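Membrane lipoprotein TpN32 (Treponema pallidum, PDB 1XS5) binds L-methionine in the cleft of a periplasmic-binding-protein fold and probably serves as the lipoprotein receptor of a methionine uptake system. Local coordinates at residues 12-17 with 54-59; 65-68 with 73-76; 90-93 with 98-101; 127-132 with 138-143. All coordinates share one frame; numbering follows the deposited sequence.

From the N terminus, contact 1 comes first. It closes a long loop through strand 30-36 and helix 40-49, and brings the start of helix 14-26 against strand 54-59 beside the bound methionine. Helix 60-70 follows directly, and contact 2 (65-68 with 73-76) pins it to strand 74-82 of the same sheet. The centres of these two contacts are about 17 Å apart. Contact 3 (90-93 with 98-101) folds the loop between strands 86-88 and 103-107 of the second large sheet. Contact 4 (127-132 with 138-143) forms a small two-stranded hairpin after helix 110-122. All four follow in series; none nests or crosses.

Contact 1: 12-17 with 54-59; sequences EPHARL and MNFFQH. With MET (methionine), chain B.
His14 and Phe56 meet in a T-shaped (edge-to-face) pair at the ligand cleft of this periplasmic-binding-protein fold. The imidazole directs its CD2 edge at the phenyl ring of Phe56, and His14 CD2 stands 3.7 Å above the Phe56 plane, over its centre. The ring planes are turned 59° apart. The same carbon, His14 CD2, also lies 3.4 Å from Phe56 O and packs on Phe57 CA. Phe56 CG is anti to the backbone N (chi1 180°), which brings the ring up to His14 and Leu17. Leu17, one turn further along helix 14-26, brings CD1 to the rim of the Phe56 ring, 4.0 Å from CE2. His81 packs against both rings of the pair.

The bound methionine lies next to this cluster. His14 CE1 is 3.7 Å from the amino N of the ligand. Phe57 and Gln58 both touch its methyl end from one side, with Gln58 CB 3.6 Å from the ligand CE. Glu83, Arg115, Asn171 and Asn198 complete the grip with hydrogen bonds to the ligand.

A second shell sets these groups. His14 NE2 is hydrogen-bonded to Asn198 OD1, so a ligand-binding asparagine also holds the imidazole. His59 occupies the N-cap position of helix 60-70, and its ND1 is hydrogen-bonded to the backbone N of His62. Its NE2 is hydrogen-bonded to Asn112 OD1. These two bonds fix the rotation of the ring, whose face receives the ligand sulfur: methionine SD sits 3.4 Å above the His59 plane, offset toward the rim.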
# COMPACT_ATOMS: atom_id res chain seq x y z
N GLU A 12 -3.27 10.16 -0.70
CA GLU A 12 -2.11 10.43 -1.52
C GLU A 12 -1.26 9.17 -1.33
O GLU A 12 -1.32 8.54 -0.28
CB GLU A 12 -1.37 11.65 -0.99
CG GLU A 12 -2.15 12.96 -1.23
CD GLU A 12 -2.43 13.23 -2.72
OE1 GLU A 12 -1.85 12.54 -3.58
OE2 GLU A 12 -3.24 14.13 -3.05
N PRO A 13 -0.40 8.84 -2.30
CA PRO A 13 -0.17 9.55 -3.57
C PRO A 13 -1.14 9.17 -4.69
O PRO A 13 -1.14 9.80 -5.75
CB PRO A 13 1.25 9.14 -3.91
CG PRO A 13 1.24 7.63 -3.50
CD PRO A 13 0.59 7.75 -2.11
N HIS A 14 -1.96 8.15 -4.46
CA HIS A 14 -2.86 7.67 -5.49
C HIS A 14 -3.80 8.75 -5.98
O HIS A 14 -4.15 8.80 -7.18
CB HIS A 14 -3.69 6.47 -4.96
CG HIS A 14 -2.85 5.38 -4.36
ND1 HIS A 14 -1.98 5.61 -3.31
CD2 HIS A 14 -2.70 4.08 -4.69
CE1 HIS A 14 -1.33 4.49 -3.03
NE2 HIS A 14 -1.75 3.55 -3.85
N ALA A 15 -4.22 9.62 -5.07
CA ALA A 15 -5.17 10.68 -5.46
C ALA A 15 -4.58 11.62 -6.50
O ALA A 15 -5.23 11.94 -7.48
CB ALA A 15 -5.63 11.47 -4.23
N ARG A 16 -3.36 12.09 -6.28
CA ARG A 16 -2.75 12.96 -7.28
C ARG A 16 -2.58 12.22 -8.63
O ARG A 16 -2.79 12.81 -9.69
CB ARG A 16 -1.40 13.45 -6.74
CG ARG A 16 -0.82 14.56 -7.56
CD ARG A 16 -1.70 15.80 -7.46
NE ARG A 16 -1.21 16.84 -8.36
CZ ARG A 16 -1.85 17.97 -8.62
NH1 ARG A 16 -3.03 18.22 -8.04
NH2 ARG A 16 -1.32 18.86 -9.46
N LEU A 17 -2.20 10.94 -8.59
CA LEU A 17 -2.02 10.16 -9.81
C LEU A 17 -3.36 10.01 -10.57
O LEU A 17 -3.43 10.00 -11.80
CB LEU A 17 -1.45 8.77 -9.46
CG LEU A 17 -0.08 8.74 -8.75
CD1 LEU A 17 0.27 7.31 -8.37
CD2 LEU A 17 1.01 9.32 -9.71
N MET A 54 -13.88 1.03 -10.54
CA MET A 54 -12.55 0.56 -10.17
C MET A 54 -12.06 1.22 -8.91
O MET A 54 -12.69 2.13 -8.40
CB MET A 54 -11.57 0.84 -11.33
CG MET A 54 -11.36 2.27 -11.66
SD MET A 54 -10.88 2.60 -13.47
CE MET A 54 -12.34 3.35 -14.16
N ASN A 55 -10.94 0.73 -8.38
CA ASN A 55 -10.36 1.41 -7.24
C ASN A 55 -8.88 1.36 -7.38
O ASN A 55 -8.33 0.56 -8.16
CB ASN A 55 -10.83 0.91 -5.85
CG ASN A 55 -10.44 -0.51 -5.50
OD1 ASN A 55 -9.31 -0.99 -5.76
ND2 ASN A 55 -11.39 -1.20 -4.82
N PHE A 56 -8.22 2.27 -6.67
CA PHE A 56 -6.77 2.34 -6.77
C PHE A 56 -6.18 2.65 -5.40
O PHE A 56 -6.04 3.82 -5.00
CB PHE A 56 -6.40 3.40 -7.82
CG PHE A 56 -4.89 3.58 -8.02
CD1 PHE A 56 -4.04 2.49 -8.10
CD2 PHE A 56 -4.35 4.82 -8.18
CE1 PHE A 56 -2.67 2.67 -8.33
CE2 PHE A 56 -3.00 4.99 -8.41
CZ PHE A 56 -2.18 3.92 -8.48
N PHE A 57 -5.83 1.61 -4.65
CA PHE A 57 -5.26 1.83 -3.31
C PHE A 57 -4.49 0.66 -2.70
O PHE A 57 -3.87 0.83 -1.67
CB PHE A 57 -6.38 2.15 -2.30
CG PHE A 57 -7.11 0.91 -1.82
CD1 PHE A 57 -8.07 0.29 -2.62
CD2 PHE A 57 -6.85 0.38 -0.56
CE1 PHE A 57 -8.76 -0.86 -2.17
CE2 PHE A 57 -7.52 -0.75 -0.09
CZ PHE A 57 -8.49 -1.37 -0.89
N GLN A 58 -4.51 -0.51 -3.35
CA GLN A 58 -3.93 -1.70 -2.73
C GLN A 58 -2.98 -2.46 -3.64
O GLN A 58 -2.86 -2.14 -4.83
CB GLN A 58 -5.08 -2.64 -2.37
CG GLN A 58 -5.70 -3.37 -3.64
CD GLN A 58 -7.14 -3.91 -3.45
OE1 GLN A 58 -7.40 -4.73 -2.60
NE2 GLN A 58 -8.04 -3.45 -4.26
N HIS A 59 -2.35 -3.49 -3.05
CA HIS A 59 -1.48 -4.37 -3.84
C HIS A 59 -2.21 -5.73 -4.02
O HIS A 59 -3.27 -5.96 -3.42
CB HIS A 59 -0.10 -4.52 -3.15
CG HIS A 59 -0.16 -4.75 -1.68
ND1 HIS A 59 -0.77 -5.84 -1.10
CD2 HIS A 59 0.39 -4.06 -0.66
CE1 HIS A 59 -0.59 -5.81 0.20
NE2 HIS A 59 0.12 -4.74 0.49
N MET B . -0.27 1.91 -0.61
CA MET B . -0.18 0.71 0.29
C MET B . 1.19 0.01 0.26
O MET B . 1.74 -0.31 1.34
CB MET B . -1.27 -0.32 -0.09
CG MET B . -1.42 -1.40 0.95
SD MET B . -2.64 -2.67 0.55
CE MET B . -4.16 -1.75 1.01
OXT MET B . 1.70 -0.22 -0.86

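Contact 2: 65-68 with 73-76; sequences QFNQ and DLVS
This contact is a tight alpha-to-beta connection, in which helix 60-70 runs through a short loop into strand 74-82 of the six-stranded sheet. Asn67 and Leu74 join the two elements by a pair of hydrogen bonds. The carboxamide of Asn67 lies alongside the strand and uses both of its ends on one residue. Its OD1 accepts from Leu74 N at 3.0 Å, and its ND2 donates to Leu74 O, also at 3.0 Å. Both bonds are fairly straight, with angles of 159° and 162° at the hydrogen. Leu74 O lies near the amide plane of Asn67, whereas Leu74 N approaches OD1 tilted 28° from the carbonyl plane. With both ends engaged, the amide cannot flip without losing the pair. The N-H and C=O of Leu74, the first residue of the strand, are thereby satisfied by a helix side chain.

Apolar packing lies beside this polar clasp. Phe66 has CG anti to the backbone N, and this carries its ring to the leucine. Leu74 CD1 meets Phe66 CD2 at 3.5 Å and CE2 at 3.6 Å, and the two side chains run obliquely to each other. Leu74 CB lies beside the oxygen end of the amide, 3.5 Å from Asn67 OD1. Asn44, Val47 and Met48 of helix 40-49 cover Leu74 further out. Asp73 turns its carboxylate elsewhere, into a salt bridge with Arg204. An asparagine side chain that pairs with both backbone groups of one strand residue imitates a neighbouring strand, here as a clasp between consecutive helix and strand of an alpha/beta domain.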
# COMPACT_ATOMS: atom_id res chain seq x y z
N GLN A 65 -6.45 -11.32 -0.25
CA GLN A 65 -6.98 -11.50 1.09
C GLN A 65 -8.47 -11.13 1.07
O GLN A 65 -9.31 -11.86 1.61
CB GLN A 65 -6.22 -10.60 2.08
CG GLN A 65 -6.40 -10.90 3.59
CD GLN A 65 -7.80 -10.59 4.13
OE1 GLN A 65 -8.42 -9.57 3.78
NE2 GLN A 65 -8.30 -11.47 5.02
N PHE A 66 -8.81 -9.99 0.46
CA PHE A 66 -10.22 -9.58 0.43
C PHE A 66 -11.09 -10.61 -0.30
O PHE A 66 -12.18 -10.95 0.17
CB PHE A 66 -10.42 -8.22 -0.24
CG PHE A 66 -11.87 -7.87 -0.49
CD1 PHE A 66 -12.62 -7.21 0.47
CD2 PHE A 66 -12.49 -8.21 -1.72
CE1 PHE A 66 -13.97 -6.89 0.23
CE2 PHE A 66 -13.83 -7.90 -1.97
CZ PHE A 66 -14.58 -7.24 -0.99
N ASN A 67 -10.63 -11.08 -1.46
CA ASN A 67 -11.40 -12.09 -2.21
C ASN A 67 -11.68 -13.34 -1.35
O ASN A 67 -12.79 -13.87 -1.33
CB ASN A 67 -10.65 -12.52 -3.47
CG ASN A 67 -10.75 -11.50 -4.58
OD1 ASN A 67 -11.62 -10.64 -4.57
ND2 ASN A 67 -9.88 -11.61 -5.56
N GLN A 68 -10.67 -13.81 -0.61
CA GLN A 68 -10.85 -14.98 0.23
C GLN A 68 -11.78 -14.75 1.42
O GLN A 68 -12.65 -15.59 1.71
CB GLN A 68 -9.51 -15.47 0.77
CG GLN A 68 -8.67 -16.19 -0.26
CD GLN A 68 -7.43 -16.85 0.35
OE1 GLN A 68 -7.50 -17.42 1.44
NE2 GLN A 68 -6.30 -16.78 -0.36
N ASP A 73 -14.67 -11.19 -6.01
CA ASP A 73 -14.29 -11.55 -7.37
C ASP A 73 -13.48 -10.40 -8.05
O ASP A 73 -13.64 -10.13 -9.25
CB ASP A 73 -15.58 -11.88 -8.16
CG ASP A 73 -15.29 -12.56 -9.50
OD1 ASP A 73 -14.22 -13.21 -9.63
OD2 ASP A 73 -16.15 -12.46 -10.41
N LEU A 74 -12.62 -9.74 -7.28
CA LEU A 74 -11.81 -8.63 -7.79
C LEU A 74 -10.57 -9.16 -8.52
O LEU A 74 -10.06 -10.22 -8.17
CB LEU A 74 -11.35 -7.76 -6.61
CG LEU A 74 -12.51 -7.17 -5.80
CD1 LEU A 74 -11.94 -6.33 -4.66
CD2 LEU A 74 -13.40 -6.32 -6.68
N VAL A 75 -10.11 -8.40 -9.51
CA VAL A 75 -8.92 -8.73 -10.28
C VAL A 75 -8.14 -7.46 -10.56
O VAL A 75 -8.71 -6.38 -10.64
CB VAL A 75 -9.22 -9.34 -11.67
CG1 VAL A 75 -9.88 -10.71 -11.54
CG2 VAL A 75 -10.06 -8.39 -12.47
N SER A 76 -6.83 -7.61 -10.67
CA SER A 76 -5.96 -6.49 -11.01
C SER A 76 -5.90 -6.37 -12.53
O SER A 76 -5.79 -7.39 -13.21
CB SER A 76 -4.52 -6.75 -10.57
OG SER A 76 -3.67 -5.80 -11.21

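Contact 3: 90-93 with 98-101; sequences RTYR and FPAG
Aromatic packing holds Tyr92 against Phe98 within the loop that joins strands 86-88 and 103-107. The pair is T-shaped (edge-to-face), with ring centroids 4.9 Å apart and planes at 51°. Tyr92 presents the CD2 edge, and Tyr92 CD2 stands 3.8 Å above the Phe98 plane, over its centre. The nearest ring atom is Phe98 CE2, also at 3.8 Å. Tyr92 places CG anti to its own carbonyl carbon (chi1 -62°), and this aims the ring across the loop. Phe98 has the same first torsion class, at -72°, and its ring reaches back to meet the tyrosine. Phe98 is the buried partner. Arg146 and Leu187 pack on it from other loops.

Aliphatic contact follows at the far end of the tyrosine. Pro99 lays its CD and CG beside the phenol. Pro99 CD is 3.3 Å from Tyr92 CZ and 3.0 Å from Tyr92 OH, a tight contact of a ring methylene on the phenol end. The proline therefore lies against the end of the phenol. The Phe98 ring receives the CD2 edge, while Phe98 CA lies over a face of the tyrosine. Thr91 CG2 lies over one face of the tyrosine ring, from within the same segment.

Polar support comes from just outside the two segments, since no hydrogen bond links them directly. Ser89 OG accepts from the backbone N of both Thr91 and Tyr92, and Asp97 OD2 accepts from Arg93 N. The whole is an irregular surface loop between two strands of the five-stranded sheet, bridged internally by an edge-to-face aromatic pair.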
# COMPACT_ATOMS: atom_id res chain seq x y z
N ARG A 90 11.04 7.27 16.07
CA ARG A 90 10.90 8.65 16.52
C ARG A 90 12.23 9.15 17.04
O ARG A 90 12.47 10.36 17.09
CB ARG A 90 9.87 8.76 17.65
CG ARG A 90 10.28 8.04 18.95
CD ARG A 90 9.09 7.97 19.91
NE ARG A 90 9.29 7.12 21.09
CZ ARG A 90 9.73 7.57 22.26
NH1 ARG A 90 10.02 8.86 22.43
NH2 ARG A 90 9.85 6.74 23.29
N THR A 91 13.09 8.22 17.43
CA THR A 91 14.35 8.62 18.00
C THR A 91 15.61 7.87 17.53
O THR A 91 16.66 8.49 17.28
CB THR A 91 14.23 8.52 19.52
OG1 THR A 91 15.51 8.72 20.10
CG2 THR A 91 13.68 7.15 19.93
N TYR A 92 15.52 6.55 17.41
CA TYR A 92 16.66 5.78 16.98
C TYR A 92 17.03 6.07 15.54
O TYR A 92 16.16 6.29 14.70
CB TYR A 92 16.38 4.29 17.17
CG TYR A 92 16.15 3.92 18.61
CD1 TYR A 92 17.10 4.23 19.59
CD2 TYR A 92 14.97 3.29 19.00
CE1 TYR A 92 16.87 3.90 20.94
CE2 TYR A 92 14.74 2.96 20.33
CZ TYR A 92 15.69 3.27 21.29
OH TYR A 92 15.44 2.95 22.59
N ARG A 93 18.33 6.11 15.26
CA ARG A 93 18.82 6.40 13.92
C ARG A 93 19.47 5.18 13.23
O ARG A 93 19.94 5.26 12.08
CB ARG A 93 19.82 7.53 13.98
CG ARG A 93 19.24 8.90 14.25
CD ARG A 93 20.42 9.84 14.43
NE ARG A 93 20.08 11.25 14.44
CZ ARG A 93 20.94 12.22 14.77
NH1 ARG A 93 22.19 11.91 15.10
NH2 ARG A 93 20.55 13.49 14.76
N PHE A 98 18.03 -0.20 18.63
CA PHE A 98 16.88 -0.71 19.39
C PHE A 98 17.23 -1.61 20.55
O PHE A 98 17.81 -2.68 20.36
CB PHE A 98 15.88 -1.47 18.50
CG PHE A 98 15.08 -0.58 17.57
CD1 PHE A 98 15.64 -0.10 16.40
CD2 PHE A 98 13.78 -0.21 17.88
CE1 PHE A 98 14.91 0.74 15.55
CE2 PHE A 98 13.05 0.64 17.04
CZ PHE A 98 13.61 1.11 15.89
N PRO A 99 16.88 -1.20 21.77
CA PRO A 99 17.15 -1.98 22.97
C PRO A 99 16.22 -3.17 23.07
O PRO A 99 15.19 -3.22 22.40
CB PRO A 99 16.90 -0.98 24.08
CG PRO A 99 15.76 -0.19 23.53
CD PRO A 99 16.23 0.08 22.12
N ALA A 100 16.60 -4.15 23.89
CA ALA A 100 15.75 -5.31 24.12
C ALA A 100 14.47 -4.72 24.67
O ALA A 100 14.49 -3.68 25.33
CB ALA A 100 16.37 -6.24 25.15
N GLY A 101 13.34 -5.37 24.41
CA GLY A 101 12.09 -4.84 24.90
C GLY A 101 11.50 -3.69 24.08
O GLY A 101 10.39 -3.30 24.36

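Contact 4: 127-132 with 138-143; sequences RMRAGS and VEDVQQ
Arg129 has CG anti to the backbone N (chi1 154°) and then bends at chi3 (84°), which folds its guanidinium back onto Asp140 in a salt bridge. The grip is side-on. NE and NH2 of Arg129 both reach Asp140 OD1, at 3.0 and 2.9 Å, from the same face of the carboxylate. The oxygen lies close to the guanidinium plane, while the two planes are turned 44° apart. Asp140 OD2 is bonded to Thr137 N, so both carboxylate oxygens have partners. The backbone repeats the pairing: Arg129 N donates to Asp140 O at 2.8 Å, almost in line with the carbonyl.

At the strand pair itself, Arg127 N bonds to Gln143 O, and Arg127 O accepts from Gln143 N at 3.1 Å and Gln142 N at 2.7 Å. Two residues opposite one make this a classic beta bulge. Gln142 runs beside the extended Arg127 chain, their flat ends nearly parallel. Its NE2 also donates to a water at 2.7 Å.

On the inner side, Met128 bends so that SD touches Val141 CG2 at 3.8 Å and CE touches Asp140 CB at 3.6 Å. The hairpin follows helix 110-122 and packs on it through Met128 on Leu117 and Ser132 on Arg118, while Glu121 and Glu113 of that helix accept from Met128 N and Val138 N.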
# COMPACT_ATOMS: atom_id res chain seq x y z
N ARG A 127 12.31 -14.30 13.57
CA ARG A 127 12.26 -15.38 12.60
C ARG A 127 10.84 -15.88 12.53
O ARG A 127 10.22 -16.20 13.55
CB ARG A 127 13.16 -16.55 12.98
CG ARG A 127 13.07 -17.66 11.94
CD ARG A 127 13.71 -18.95 12.46
NE ARG A 127 13.75 -19.95 11.41
CZ ARG A 127 14.87 -20.56 11.04
NH1 ARG A 127 16.01 -20.27 11.66
NH2 ARG A 127 14.84 -21.43 10.03
N MET A 128 10.32 -15.95 11.32
CA MET A 128 8.96 -16.42 11.07
C MET A 128 8.94 -17.95 10.85
O MET A 128 9.89 -18.51 10.29
CB MET A 128 8.42 -15.76 9.82
CG MET A 128 8.33 -14.24 9.93
SD MET A 128 7.20 -13.76 11.24
CE MET A 128 5.63 -14.38 10.62
N ARG A 129 7.86 -18.60 11.30
CA ARG A 129 7.65 -20.04 11.12
C ARG A 129 7.65 -20.32 9.60
O ARG A 129 7.21 -19.48 8.79
CB ARG A 129 6.29 -20.42 11.75
CG ARG A 129 5.60 -21.65 11.16
CD ARG A 129 4.24 -21.90 11.82
NE ARG A 129 3.12 -21.14 11.24
CZ ARG A 129 2.31 -21.58 10.27
NH1 ARG A 129 2.49 -22.81 9.76
NH2 ARG A 129 1.30 -20.83 9.83
N ALA A 130 8.08 -21.52 9.21
CA ALA A 130 8.20 -21.91 7.79
C ALA A 130 6.97 -21.95 6.89
O ALA A 130 7.01 -21.49 5.74
CB ALA A 130 8.93 -23.25 7.71
N GLY A 131 5.87 -22.51 7.34
CA GLY A 131 4.74 -22.51 6.43
C GLY A 131 3.80 -21.34 6.62
O GLY A 131 2.61 -21.51 6.36
N SER A 132 4.32 -20.18 7.04
CA SER A 132 3.49 -18.99 7.33
C SER A 132 2.56 -18.44 6.24
O SER A 132 1.41 -18.07 6.52
CB SER A 132 4.38 -17.86 7.83
OG SER A 132 5.11 -18.29 8.96
N VAL A 138 1.50 -12.10 13.82
CA VAL A 138 2.41 -12.20 14.93
C VAL A 138 2.42 -13.61 15.55
O VAL A 138 3.43 -13.99 16.14
CB VAL A 138 2.06 -11.17 16.03
CG1 VAL A 138 2.27 -9.76 15.50
CG2 VAL A 138 0.59 -11.39 16.49
N GLU A 139 1.32 -14.36 15.41
CA GLU A 139 1.23 -15.72 15.98
C GLU A 139 2.18 -16.68 15.25
O GLU A 139 2.52 -17.76 15.76
CB GLU A 139 -0.20 -16.26 15.84
CG GLU A 139 -0.46 -16.93 14.50
CD GLU A 139 -1.94 -17.12 14.18
OE1 GLU A 139 -2.64 -17.87 14.92
OE2 GLU A 139 -2.41 -16.52 13.17
N ASP A 140 2.60 -16.28 14.05
CA ASP A 140 3.53 -17.08 13.25
C ASP A 140 5.01 -16.78 13.54
O ASP A 140 5.89 -17.31 12.88
CB ASP A 140 3.26 -16.84 11.75
CG ASP A 140 1.90 -17.37 11.31
OD1 ASP A 140 1.62 -18.55 11.61
OD2 ASP A 140 1.10 -16.63 10.68
N VAL A 141 5.29 -15.92 14.51
CA VAL A 141 6.68 -15.60 14.82
C VAL A 141 7.31 -16.76 15.56
O VAL A 141 6.90 -17.06 16.67
CB VAL A 141 6.79 -14.33 15.70
CG1 VAL A 141 8.23 -14.13 16.14
CG2 VAL A 141 6.32 -13.12 14.91
N GLN A 142 8.32 -17.39 14.99
CA GLN A 142 8.93 -18.52 15.67
C GLN A 142 10.05 -18.18 16.66
O GLN A 142 10.30 -18.92 17.62
CB GLN A 142 9.44 -19.53 14.65
CG GLN A 142 10.20 -20.67 15.28
CD GLN A 142 10.83 -21.55 14.25
OE1 GLN A 142 12.05 -21.74 14.24
NE2 GLN A 142 10.01 -22.10 13.36
N GLN A 143 10.72 -17.06 16.45
CA GLN A 143 11.80 -16.68 17.35
C GLN A 143 11.92 -15.16 17.43
O GLN A 143 11.78 -14.46 16.41
CB GLN A 143 13.10 -17.25 16.81
CG GLN A 143 14.28 -17.10 17.71
CD GLN A 143 15.52 -17.64 17.03
OE1 GLN A 143 15.43 -18.52 16.15
NE2 GLN A 143 16.69 -17.13 17.43
O HOH W 1 10.61 -22.66 10.75